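Local coordinates for receptor-type tyrosine-protein phosphatase C (Rattus norvegicus, PDB 5FN8) that removes phosphate from phosphotyrosine in proteins through cytoplasmic domains, probably enabling T-cell receptor signalling, and is represented here by two extracellular fibronectin type III domains, at residues P9-K14 with T21-A26; Y68-F73 with C89-K94; Y131-K136 with F165-Y170. All coordinates share one frame; numbering follows the deposited sequence.

Three antiparallel contacts follow one another along the chain without interleaving. Contacts 1 and 2 both lie in the first of the two fibronectin type III domains of this fragment, whereas contact 3 lies in the second, inside the four-stranded sheet that includes 130-137 and 162-170. The centres of contacts 1 and 2 are about 32 Å apart, with nearest atoms about 22 Å apart. Both touch a second copy of the protein, and strands 21-24 and 67-76 each continue their sheet into it, a pattern consistent with a strand-exchanged dimer. Contact 3 stands about 36 Å from contact 2 and about 45 Å from contact 1, centre to centre, and is complete within its own chain.

Contact 1: P9-K14 with T21-A26; sequences PHVQCK and TLVSWA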
loop_
_atom_site.group_PDB
_atom_site.type_symbol
_atom_site.label_atom_id
_atom_site.label_comp_id
_atom_site.label_asym_id
_atom_site.label_seq_id
_atom_site.Cartn_x
_atom_site.Cartn_y
_atom_site.Cartn_z
ATOM N N PRO B 9 26.304 -14.739 -11.175
ATOM C CA PRO B 9 25.679 -14.518 -12.485
ATOM C C PRO B 9 24.622 -15.584 -12.802
ATOM O O PRO B 9 24.554 -16.620 -12.121
ATOM C CB PRO B 9 26.864 -14.661 -13.444
ATOM C CG PRO B 9 27.724 -15.693 -12.786
ATOM C CD PRO B 9 27.567 -15.508 -11.300
ATOM N N HIS B 10 23.832 -15.344 -13.876
ATOM C CA HIS B 10 22.839 -16.269 -14.420
ATOM C C HIS B 10 21.744 -16.768 -13.463
ATOM O O HIS B 10 21.273 -17.907 -13.580
ATOM C CB HIS B 10 23.502 -17.420 -15.209
ATOM C CG HIS B 10 24.656 -16.990 -16.065
ATOM N ND1 HIS B 10 24.467 -16.324 -17.275
ATOM C CD2 HIS B 10 25.985 -17.156 -15.862
ATOM C CE1 HIS B 10 25.682 -16.106 -17.758
ATOM N NE2 HIS B 10 26.628 -16.590 -16.946
ATOM N N VAL B 11 21.319 -15.907 -12.540
ATOM C CA VAL B 11 20.229 -16.229 -11.622
ATOM C C VAL B 11 18.870 -16.107 -12.365
ATOM O O VAL B 11 18.690 -15.193 -13.181
ATOM C CB VAL B 11 20.313 -15.429 -10.287
ATOM C CG1 VAL B 11 20.381 -13.916 -10.519
ATOM C CG2 VAL B 11 19.166 -15.785 -9.349
ATOM N N GLN B 12 17.970 -17.089 -12.138
ATOM C CA GLN B 12 16.619 -17.196 -12.726
ATOM C C GLN B 12 15.582 -16.945 -11.636
ATOM O O GLN B 12 15.731 -17.480 -10.537
ATOM C CB GLN B 12 16.390 -18.600 -13.332
ATOM C CG GLN B 12 17.543 -19.140 -14.179
ATOM C CD GLN B 12 17.565 -18.581 -15.576
ATOM O OE1 GLN B 12 17.007 -19.170 -16.509
ATOM N NE2 GLN B 12 18.248 -17.453 -15.761
ATOM N N CYS B 13 14.520 -16.152 -11.925
ATOM C CA CYS B 13 13.503 -15.851 -10.904
ATOM C C CYS B 13 12.099 -15.519 -11.445
ATOM O O CYS B 13 11.250 -15.053 -10.677
ATOM C CB CYS B 13 14.012 -14.733 -10.000
ATOM S SG CYS B 13 14.159 -13.136 -10.839
ATOM N N LYS B 14 11.859 -15.731 -12.751
ATOM C CA LYS B 14 10.602 -15.352 -13.404
ATOM C C LYS B 14 9.335 -16.201 -13.148
ATOM O O LYS B 14 8.217 -15.682 -13.295
ATOM C CB LYS B 14 10.827 -15.003 -14.876
ATOM C CG LYS B 14 11.502 -13.638 -15.034
ATOM C CD LYS B 14 12.032 -13.379 -16.433
ATOM C CE LYS B 14 12.666 -12.013 -16.581
ATOM N NZ LYS B 14 14.060 -12.010 -16.063
ATOM N N THR B 21 7.994 -16.443 -5.721
ATOM C CA THR B 21 8.778 -16.741 -6.923
ATOM C C THR B 21 9.838 -17.802 -6.599
ATOM O O THR B 21 10.261 -17.936 -5.442
ATOM C CB THR B 21 9.370 -15.488 -7.599
ATOM O OG1 THR B 21 9.710 -15.845 -8.934
ATOM C CG2 THR B 21 10.633 -14.978 -6.915
ATOM N N LEU B 22 10.268 -18.539 -7.618
ATOM C CA LEU B 22 11.320 -19.507 -7.422
ATOM C C LEU B 22 12.598 -18.897 -7.977
ATOM O O LEU B 22 12.684 -18.606 -9.175
ATOM C CB LEU B 22 11.027 -20.890 -8.051
ATOM C CG LEU B 22 12.237 -21.872 -8.034
ATOM C CD1 LEU B 22 12.388 -22.587 -6.674
ATOM C CD2 LEU B 22 12.198 -22.838 -9.211
ATOM N N VAL B 23 13.578 -18.681 -7.084
ATOM C CA VAL B 23 14.890 -18.141 -7.436
ATOM C C VAL B 23 15.849 -19.316 -7.502
ATOM O O VAL B 23 15.921 -20.091 -6.552
ATOM C CB VAL B 23 15.398 -17.024 -6.490
ATOM C CG1 VAL B 23 16.587 -16.319 -7.111
ATOM C CG2 VAL B 23 14.305 -16.009 -6.187
ATOM N N SER B 24 16.519 -19.482 -8.649
ATOM C CA SER B 24 17.454 -20.573 -8.899
ATOM C C SER B 24 18.737 -20.061 -9.563
ATOM O O SER B 24 18.688 -19.103 -10.344
ATOM C CB SER B 24 16.807 -21.661 -9.743
ATOM O OG SER B 24 16.775 -21.272 -11.103
ATOM N N TRP B 25 19.871 -20.717 -9.250
ATOM C CA TRP B 25 21.203 -20.354 -9.726
ATOM C C TRP B 25 22.077 -21.581 -9.964
ATOM O O TRP B 25 21.728 -22.666 -9.496
ATOM C CB TRP B 25 21.887 -19.427 -8.705
ATOM C CG TRP B 25 21.924 -19.955 -7.298
ATOM C CD1 TRP B 25 22.950 -20.622 -6.697
ATOM C CD2 TRP B 25 20.903 -19.808 -6.303
ATOM N NE1 TRP B 25 22.631 -20.904 -5.390
ATOM C CE2 TRP B 25 21.383 -20.413 -5.119
ATOM C CE3 TRP B 25 19.611 -19.245 -6.304
ATOM C CZ2 TRP B 25 20.625 -20.463 -3.944
ATOM C CZ3 TRP B 25 18.852 -19.311 -5.146
ATOM C CH2 TRP B 25 19.362 -19.905 -3.981
ATOM N N ALA B 26 23.232 -21.395 -10.663
ATOM C CA ALA B 26 24.201 -22.449 -11.011
ATOM C C ALA B 26 24.746 -23.215 -9.812
ATOM O O ALA B 26 25.134 -22.614 -8.805
ATOM C CB ALA B 26 25.343 -21.873 -11.837
#
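The carbonyl oxygen of Ser24 is approached by two groups of the facing segment: Gln12 N donates a hydrogen bond to Ser24 O of 2.8 Å that is practically straight (178° at the hydrogen), and the CA-H of Val11 makes a longer contact. Gln12 O is used in the same double fashion. Ser24 N reaches Gln12 O at 2.9 Å, lying in the carbonyl plane, while the CA-H of Val23 adds a contact. These reciprocal bonds define Gln12 and Ser24 as an antiparallel hydrogen-bonded pair, the single bridge between 9-14 and strand 21-24. Farther along, the hydroxyl of Thr21 turns to Cys13 O, although the modelled separation is too short to be taken literally.

The side chains sort by burial. Val11 CG2 presses on Val23 CG1 at 3.5 Å; Val23 CG1 stands anti to its own backbone N (chi1 -167°), which carries that methyl across to Val11. The other methyl, Val23 CG2, lies 4.0 Å from Cys13 CB. On the exposed side, Gln12 CB passes Ser24 OG at 3.5 Å, and the glutamine chain then bends at chi2 and curls back, where NE2 makes a weak bond to Val11 O.

Cys13 SG forms a disulfide with Cys89 of the second subunit, and Lys14 NZ bonds to Asn90 O of that subunit. The two backbone bonds therefore set the residue before the disulfide in register with strand 21-24, and the covalent bond ties this paired segment to the second subunit, whose strand continues the sheet from 21-24.

Contact 2: Y68-F73 with C89-K94; sequences YTVSLF and CNFRTK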
loop_
_atom_site.group_PDB
_atom_site.type_symbol
_atom_site.label_atom_id
_atom_site.label_comp_id
_atom_site.label_asym_id
_atom_site.label_seq_id
_atom_site.Cartn_x
_atom_site.Cartn_y
_atom_site.Cartn_z
ATOM N N TYR B 68 11.864 8.767 -0.977
ATOM C CA TYR B 68 11.820 9.066 -2.392
ATOM C C TYR B 68 13.152 9.577 -2.900
ATOM O O TYR B 68 13.971 10.098 -2.138
ATOM C CB TYR B 68 10.791 10.149 -2.691
ATOM C CG TYR B 68 9.357 9.744 -2.538
ATOM C CD1 TYR B 68 8.653 9.191 -3.604
ATOM C CD2 TYR B 68 8.662 9.999 -1.351
ATOM C CE1 TYR B 68 7.314 8.850 -3.478
ATOM C CE2 TYR B 68 7.311 9.690 -1.225
ATOM C CZ TYR B 68 6.653 9.081 -2.279
ATOM O OH TYR B 68 5.324 8.793 -2.157
ATOM N N THR B 69 13.330 9.498 -4.212
ATOM C CA THR B 69 14.510 10.040 -4.865
ATOM C C THR B 69 14.089 10.871 -6.036
ATOM O O THR B 69 13.183 10.458 -6.761
ATOM C CB THR B 69 15.605 9.011 -5.101
ATOM O OG1 THR B 69 16.632 9.656 -5.834
ATOM C CG2 THR B 69 15.126 7.799 -5.849
ATOM N N VAL B 70 14.679 12.092 -6.150
ATOM C CA VAL B 70 14.399 13.097 -7.181
ATOM C C VAL B 70 15.642 13.361 -7.979
ATOM O O VAL B 70 16.745 13.288 -7.435
ATOM C CB VAL B 70 13.914 14.470 -6.623
ATOM C CG1 VAL B 70 13.022 15.215 -7.618
ATOM C CG2 VAL B 70 13.226 14.330 -5.317
ATOM N N SER B 71 15.447 13.800 -9.236
ATOM C CA SER B 71 16.459 14.263 -10.187
ATOM C C SER B 71 15.838 15.282 -11.148
ATOM O O SER B 71 14.641 15.212 -11.468
ATOM C CB SER B 71 17.128 13.110 -10.928
ATOM O OG SER B 71 16.194 12.209 -11.493
ATOM N N LEU B 72 16.634 16.286 -11.525
ATOM C CA LEU B 72 16.180 17.308 -12.471
ATOM C C LEU B 72 16.981 17.340 -13.702
ATOM O O LEU B 72 18.188 17.140 -13.644
ATOM C CB LEU B 72 16.083 18.697 -11.859
ATOM C CG LEU B 72 14.691 18.975 -11.396
ATOM C CD1 LEU B 72 14.592 18.908 -9.908
ATOM C CD2 LEU B 72 14.112 20.194 -12.035
ATOM N N PHE B 73 16.306 17.557 -14.833
ATOM C CA PHE B 73 16.925 17.631 -16.163
ATOM C C PHE B 73 16.567 18.936 -16.815
ATOM O O PHE B 73 15.399 19.312 -16.811
ATOM C CB PHE B 73 16.516 16.434 -17.039
ATOM C CG PHE B 73 17.007 15.126 -16.456
ATOM C CD1 PHE B 73 16.331 14.515 -15.401
ATOM C CD2 PHE B 73 18.172 14.529 -16.928
ATOM C CE1 PHE B 73 16.799 13.331 -14.845
ATOM C CE2 PHE B 73 18.638 13.338 -16.366
ATOM C CZ PHE B 73 17.936 12.742 -15.338
ATOM N N CYS B 89 18.770 13.273 -5.456
ATOM C CA CYS B 89 18.447 13.868 -4.185
ATOM C C CYS B 89 17.425 13.002 -3.438
ATOM O O CYS B 89 16.375 12.667 -3.985
ATOM C CB CYS B 89 17.979 15.305 -4.351
ATOM S SG CYS B 89 17.919 16.227 -2.795
ATOM N N ASN B 90 17.776 12.584 -2.218
ATOM C CA ASN B 90 16.928 11.697 -1.409
ATOM C C ASN B 90 16.245 12.443 -0.287
ATOM O O ASN B 90 16.850 13.305 0.352
ATOM C CB ASN B 90 17.721 10.516 -0.842
ATOM C CG ASN B 90 18.596 9.839 -1.859
ATOM O OD1 ASN B 90 18.124 9.111 -2.738
ATOM N ND2 ASN B 90 19.883 10.139 -1.801
ATOM N N PHE B 91 14.972 12.122 -0.077
ATOM C CA PHE B 91 14.146 12.691 0.982
ATOM C C PHE B 91 13.123 11.645 1.472
ATOM O O PHE B 91 12.953 10.580 0.866
ATOM C CB PHE B 91 13.470 14.013 0.525
ATOM C CG PHE B 91 12.322 13.830 -0.442
ATOM C CD1 PHE B 91 12.553 13.736 -1.814
ATOM C CD2 PHE B 91 11.012 13.741 0.016
ATOM C CE1 PHE B 91 11.489 13.556 -2.708
ATOM C CE2 PHE B 91 9.957 13.520 -0.869
ATOM C CZ PHE B 91 10.198 13.444 -2.226
ATOM N N ARG B 92 12.480 11.948 2.592
ATOM C CA ARG B 92 11.438 11.128 3.185
ATOM C C ARG B 92 10.319 12.031 3.596
ATOM O O ARG B 92 10.567 13.054 4.227
ATOM C CB ARG B 92 11.936 10.278 4.375
ATOM C CG ARG B 92 10.916 9.140 4.750
ATOM C CD ARG B 92 11.278 8.315 5.966
ATOM N NE ARG B 92 11.688 9.208 7.048
ATOM C CZ ARG B 92 12.641 8.929 7.937
ATOM N NH1 ARG B 92 13.267 7.754 7.912
ATOM N NH2 ARG B 92 12.965 9.820 8.866
ATOM N N THR B 93 9.085 11.686 3.211
ATOM C CA THR B 93 7.920 12.455 3.635
ATOM C C THR B 93 7.736 12.244 5.175
ATOM O O THR B 93 8.184 11.230 5.760
ATOM C CB THR B 93 6.678 12.096 2.815
ATOM O OG1 THR B 93 6.570 10.673 2.726
ATOM C CG2 THR B 93 6.689 12.726 1.429
ATOM N N LYS B 94 7.149 13.246 5.825
ATOM C CA LYS B 94 6.905 13.183 7.260
ATOM C C LYS B 94 5.791 12.149 7.526
ATOM O O LYS B 94 5.063 11.751 6.589
ATOM C CB LYS B 94 6.552 14.589 7.824
ATOM C CG LYS B 94 7.610 15.674 7.568
ATOM C CD LYS B 94 8.935 15.443 8.328
ATOM C CE LYS B 94 10.106 16.193 7.722
ATOM N NZ LYS B 94 11.142 15.274 7.135
#
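The rings of Tyr68 and Phe91 lie nearly parallel, planes 17° apart, but are slid so far that the centroids are 5.4 Å apart and they barely overlap. What covers the Phe91 ring is instead the tyrosine methylene: Tyr68 CB sits 3.8 Å from the Phe91 centroid, 29° off the ring normal, a CH-pi contact over the face. Val70 approaches the same ring differently, with Val70 CG2 at its edge, near the ring plane. Phe91 reaches both because its CG lies between the backbone N and the carbonyl carbon (chi1 74°), which tips the ring across toward strand 68-73. Thr93 CG2 meets Tyr68 CE2 obliquely at 4.1 Å. On the opposite face of the sheet Thr69 and Asn90 run side by side, Thr69 CB lying 3.5 Å from Asn90 OD1.

Four backbone bonds fix this register. Tyr68 N to Phe91 O and Val70 N to Cys89 O are both 2.8 Å, and each is returned by its partner's amide.

Beyond the pair, Tyr68 OH bonds Arg63 N, and Thr93 OG1 bonds Arg63 O, an arrangement consistent with the tyrosine corner of fibronectin type III domains. Phe91 also packs on Cys13 of the second subunit. Four backbone bonds and a buried aromatic and aliphatic face therefore hold strands 67-76 and 89-92 together, while the hydroxyl of the buried Tyr68 is satisfied by the backbone amide of Arg63, tying the turn before strand 67-76 to its beginning.

Contact 3: Y131-K136 with F165-Y170; sequences YILEVK and FLVYFY. With NAG (2-acetamido-2-deoxy-beta-D-glucopyranose), chain G.
Tyr131 and Phe169 meet edge to face at one end of a long antiparallel pairing in the second fibronectin type III domain, where strands 130-137 and 162-170 are the two inner strands of a four-stranded sheet. The edge of Phe169 points at the face of Tyr131, with centroids 5.2 Å apart and planes at 78°; Phe169 CG anti to its backbone N (chi1 -170°) swings the ring over its neighbour. Next along this buried face, Leu133 CD1 reaches Val167 CG2 at 3.8 Å and also lies at the edge of the Phe165 ring. Val135 and Phe165 run side by side, Val135 CG2 lying 3.8 Å from Phe165 CD2. Strands 114-119 and 151-154 cover this face, closing the core of the sandwich.

The other face is more open and more polar. Backbone bonds pair Ile132 with Tyr168 and Glu134 with Leu166, so these side chains share it. Tyr168 OH donates to Glu134 OE1 at 3.1 Å, arriving from above the carboxylate plane, which stands 85° from the tyrosine ring. Lys136 NZ adds only a long ion pair, 3.8 Å from the same Glu134 OE1.

At the end of this face the sugar attached to Asn146 lays its acetamide on Tyr170: NAG C7 stands 3.7 Å above the centre of the ring, and NAG C8 lies 3.7 Å from Ile132 CD1.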
loop_
_atom_site.group_PDB
_atom_site.type_symbol
_atom_site.label_atom_id
_atom_site.label_comp_id
_atom_site.label_asym_id
_atom_site.label_seq_id
_atom_site.Cartn_x
_atom_site.Cartn_y
_atom_site.Cartn_z
ATOM N N TYR B 131 -0.752 -1.160 19.130
ATOM C CA TYR B 131 -2.181 -1.202 19.355
ATOM C C TYR B 131 -2.503 -0.716 20.762
ATOM O O TYR B 131 -2.001 -1.264 21.752
ATOM C CB TYR B 131 -2.678 -2.640 19.123
ATOM C CG TYR B 131 -2.468 -3.081 17.695
ATOM C CD1 TYR B 131 -3.410 -2.796 16.713
ATOM C CD2 TYR B 131 -1.287 -3.713 17.305
ATOM C CE1 TYR B 131 -3.207 -3.174 15.385
ATOM C CE2 TYR B 131 -1.060 -4.072 15.980
ATOM C CZ TYR B 131 -2.030 -3.816 15.024
ATOM O OH TYR B 131 -1.761 -4.158 13.720
ATOM N N ILE B 132 -3.337 0.338 20.836
ATOM C CA ILE B 132 -3.762 0.924 22.114
ATOM C C ILE B 132 -5.196 0.544 22.372
ATOM O O ILE B 132 -6.072 0.822 21.556
ATOM C CB ILE B 132 -3.596 2.473 22.106
ATOM C CG1 ILE B 132 -2.206 2.956 21.631
ATOM C CG2 ILE B 132 -4.082 3.115 23.418
ATOM C CD1 ILE B 132 -0.993 2.377 22.257
ATOM N N LEU B 133 -5.445 -0.072 23.475
ATOM C CA LEU B 133 -6.807 -0.385 23.833
ATOM C C LEU B 133 -7.218 0.361 25.105
ATOM O O LEU B 133 -6.536 0.287 26.116
ATOM C CB LEU B 133 -7.015 -1.898 23.989
ATOM C CG LEU B 133 -8.316 -2.336 24.670
ATOM C CD1 LEU B 133 -9.534 -2.036 23.813
ATOM C CD2 LEU B 133 -8.276 -3.787 25.026
ATOM N N GLU B 134 -8.333 1.081 25.031
ATOM C CA GLU B 134 -8.972 1.752 26.161
ATOM C C GLU B 134 -10.260 1.043 26.477
ATOM O O GLU B 134 -11.044 0.709 25.583
ATOM C CB GLU B 134 -9.318 3.181 25.826
ATOM C CG GLU B 134 -8.121 4.077 25.803
ATOM C CD GLU B 134 -8.539 5.526 25.829
ATOM O OE1 GLU B 134 -9.546 5.918 25.190
ATOM O OE2 GLU B 134 -7.830 6.282 26.518
ATOM N N VAL B 135 -10.486 0.817 27.751
ATOM C CA VAL B 135 -11.693 0.164 28.226
ATOM C C VAL B 135 -12.443 1.195 29.065
ATOM O O VAL B 135 -11.878 1.779 29.986
ATOM C CB VAL B 135 -11.418 -1.157 28.986
ATOM C CG1 VAL B 135 -12.733 -1.822 29.426
ATOM C CG2 VAL B 135 -10.564 -2.112 28.138
ATOM N N LYS B 136 -13.706 1.450 28.697
ATOM C CA LYS B 136 -14.532 2.435 29.388
ATOM C C LYS B 136 -15.845 1.854 29.905
ATOM O O LYS B 136 -16.356 0.886 29.358
ATOM C CB LYS B 136 -14.792 3.655 28.475
ATOM C CG LYS B 136 -13.551 4.489 28.196
ATOM C CD LYS B 136 -13.864 5.713 27.377
ATOM C CE LYS B 136 -12.624 6.513 27.119
ATOM N NZ LYS B 136 -12.875 7.585 26.122
ATOM N N PHE B 165 -15.017 -0.655 24.155
ATOM C CA PHE B 165 -13.636 -0.979 23.817
ATOM C C PHE B 165 -13.250 -0.135 22.645
ATOM O O PHE B 165 -13.939 -0.138 21.625
ATOM C CB PHE B 165 -13.467 -2.496 23.576
ATOM C CG PHE B 165 -13.869 -3.312 24.791
ATOM C CD1 PHE B 165 -15.204 -3.624 25.033
ATOM C CD2 PHE B 165 -12.917 -3.759 25.696
ATOM C CE1 PHE B 165 -15.579 -4.335 26.175
ATOM C CE2 PHE B 165 -13.290 -4.501 26.823
ATOM C CZ PHE B 165 -14.621 -4.766 27.065
ATOM N N LEU B 166 -12.185 0.657 22.824
ATOM C CA LEU B 166 -11.670 1.579 21.821
ATOM C C LEU B 166 -10.251 1.177 21.503
ATOM O O LEU B 166 -9.396 1.252 22.376
ATOM C CB LEU B 166 -11.692 3.013 22.374
ATOM C CG LEU B 166 -13.036 3.614 22.807
ATOM C CD1 LEU B 166 -13.316 3.360 24.312
ATOM C CD2 LEU B 166 -13.014 5.113 22.597
ATOM N N VAL B 167 -10.010 0.695 20.272
ATOM C CA VAL B 167 -8.694 0.308 19.778
ATOM C C VAL B 167 -8.183 1.391 18.841
ATOM O O VAL B 167 -8.893 1.737 17.911
ATOM C CB VAL B 167 -8.621 -1.090 19.098
ATOM C CG1 VAL B 167 -7.179 -1.395 18.640
ATOM C CG2 VAL B 167 -9.105 -2.179 20.036
ATOM N N TYR B 168 -6.998 1.968 19.132
ATOM C CA TYR B 168 -6.319 2.966 18.284
ATOM C C TYR B 168 -5.014 2.337 17.832
ATOM O O TYR B 168 -4.393 1.570 18.580
ATOM C CB TYR B 168 -5.890 4.222 19.069
ATOM C CG TYR B 168 -6.957 4.890 19.897
ATOM C CD1 TYR B 168 -7.419 4.305 21.080
ATOM C CD2 TYR B 168 -7.465 6.136 19.540
ATOM C CE1 TYR B 168 -8.396 4.928 21.856
ATOM C CE2 TYR B 168 -8.426 6.777 20.321
ATOM C CZ TYR B 168 -8.885 6.171 21.477
ATOM O OH TYR B 168 -9.801 6.846 22.234
ATOM N N PHE B 169 -4.572 2.712 16.641
ATOM C CA PHE B 169 -3.268 2.307 16.125
ATOM C C PHE B 169 -2.308 3.438 16.392
ATOM O O PHE B 169 -2.657 4.602 16.172
ATOM C CB PHE B 169 -3.319 2.035 14.620
ATOM C CG PHE B 169 -2.056 1.391 14.091
ATOM C CD1 PHE B 169 -1.840 0.025 14.228
ATOM C CD2 PHE B 169 -1.127 2.133 13.370
ATOM C CE1 PHE B 169 -0.699 -0.578 13.684
ATOM C CE2 PHE B 169 0.012 1.533 12.855
ATOM C CZ PHE B 169 0.206 0.180 13.007
ATOM N N TYR B 170 -1.110 3.094 16.855
ATOM C CA TYR B 170 -0.013 4.022 17.090
ATOM C C TYR B 170 1.148 3.662 16.151
ATOM O O TYR B 170 1.588 2.513 16.127
ATOM C CB TYR B 170 0.421 3.979 18.568
ATOM C CG TYR B 170 1.570 4.910 18.873
ATOM C CD1 TYR B 170 1.422 6.290 18.765
ATOM C CD2 TYR B 170 2.808 4.414 19.289
ATOM C CE1 TYR B 170 2.485 7.153 19.016
ATOM C CE2 TYR B 170 3.879 5.269 19.547
ATOM C CZ TYR B 170 3.705 6.640 19.435
ATOM O OH TYR B 170 4.744 7.497 19.737
HETATM C C1 NAG G . 3.236 2.416 23.533
HETATM C C2 NAG G . 3.258 3.946 23.579
HETATM C C3 NAG G . 4.538 4.519 22.961
HETATM C C4 NAG G . 5.780 3.772 23.437
HETATM C C5 NAG G . 5.636 2.265 23.244
HETATM C C6 NAG G . 6.808 1.485 23.802
HETATM C C7 NAG G . 1.640 5.658 22.731
HETATM C C8 NAG G . 0.291 5.834 22.106
HETATM N N2 NAG G . 2.078 4.379 22.840
HETATM O O3 NAG G . 4.684 5.877 23.367
HETATM O O4 NAG G . 6.911 4.249 22.714
HETATM O O5 NAG G . 4.469 1.806 23.942
HETATM O O6 NAG G . 6.692 0.087 23.572
HETATM O O7 NAG G . 2.309 6.621 23.095
#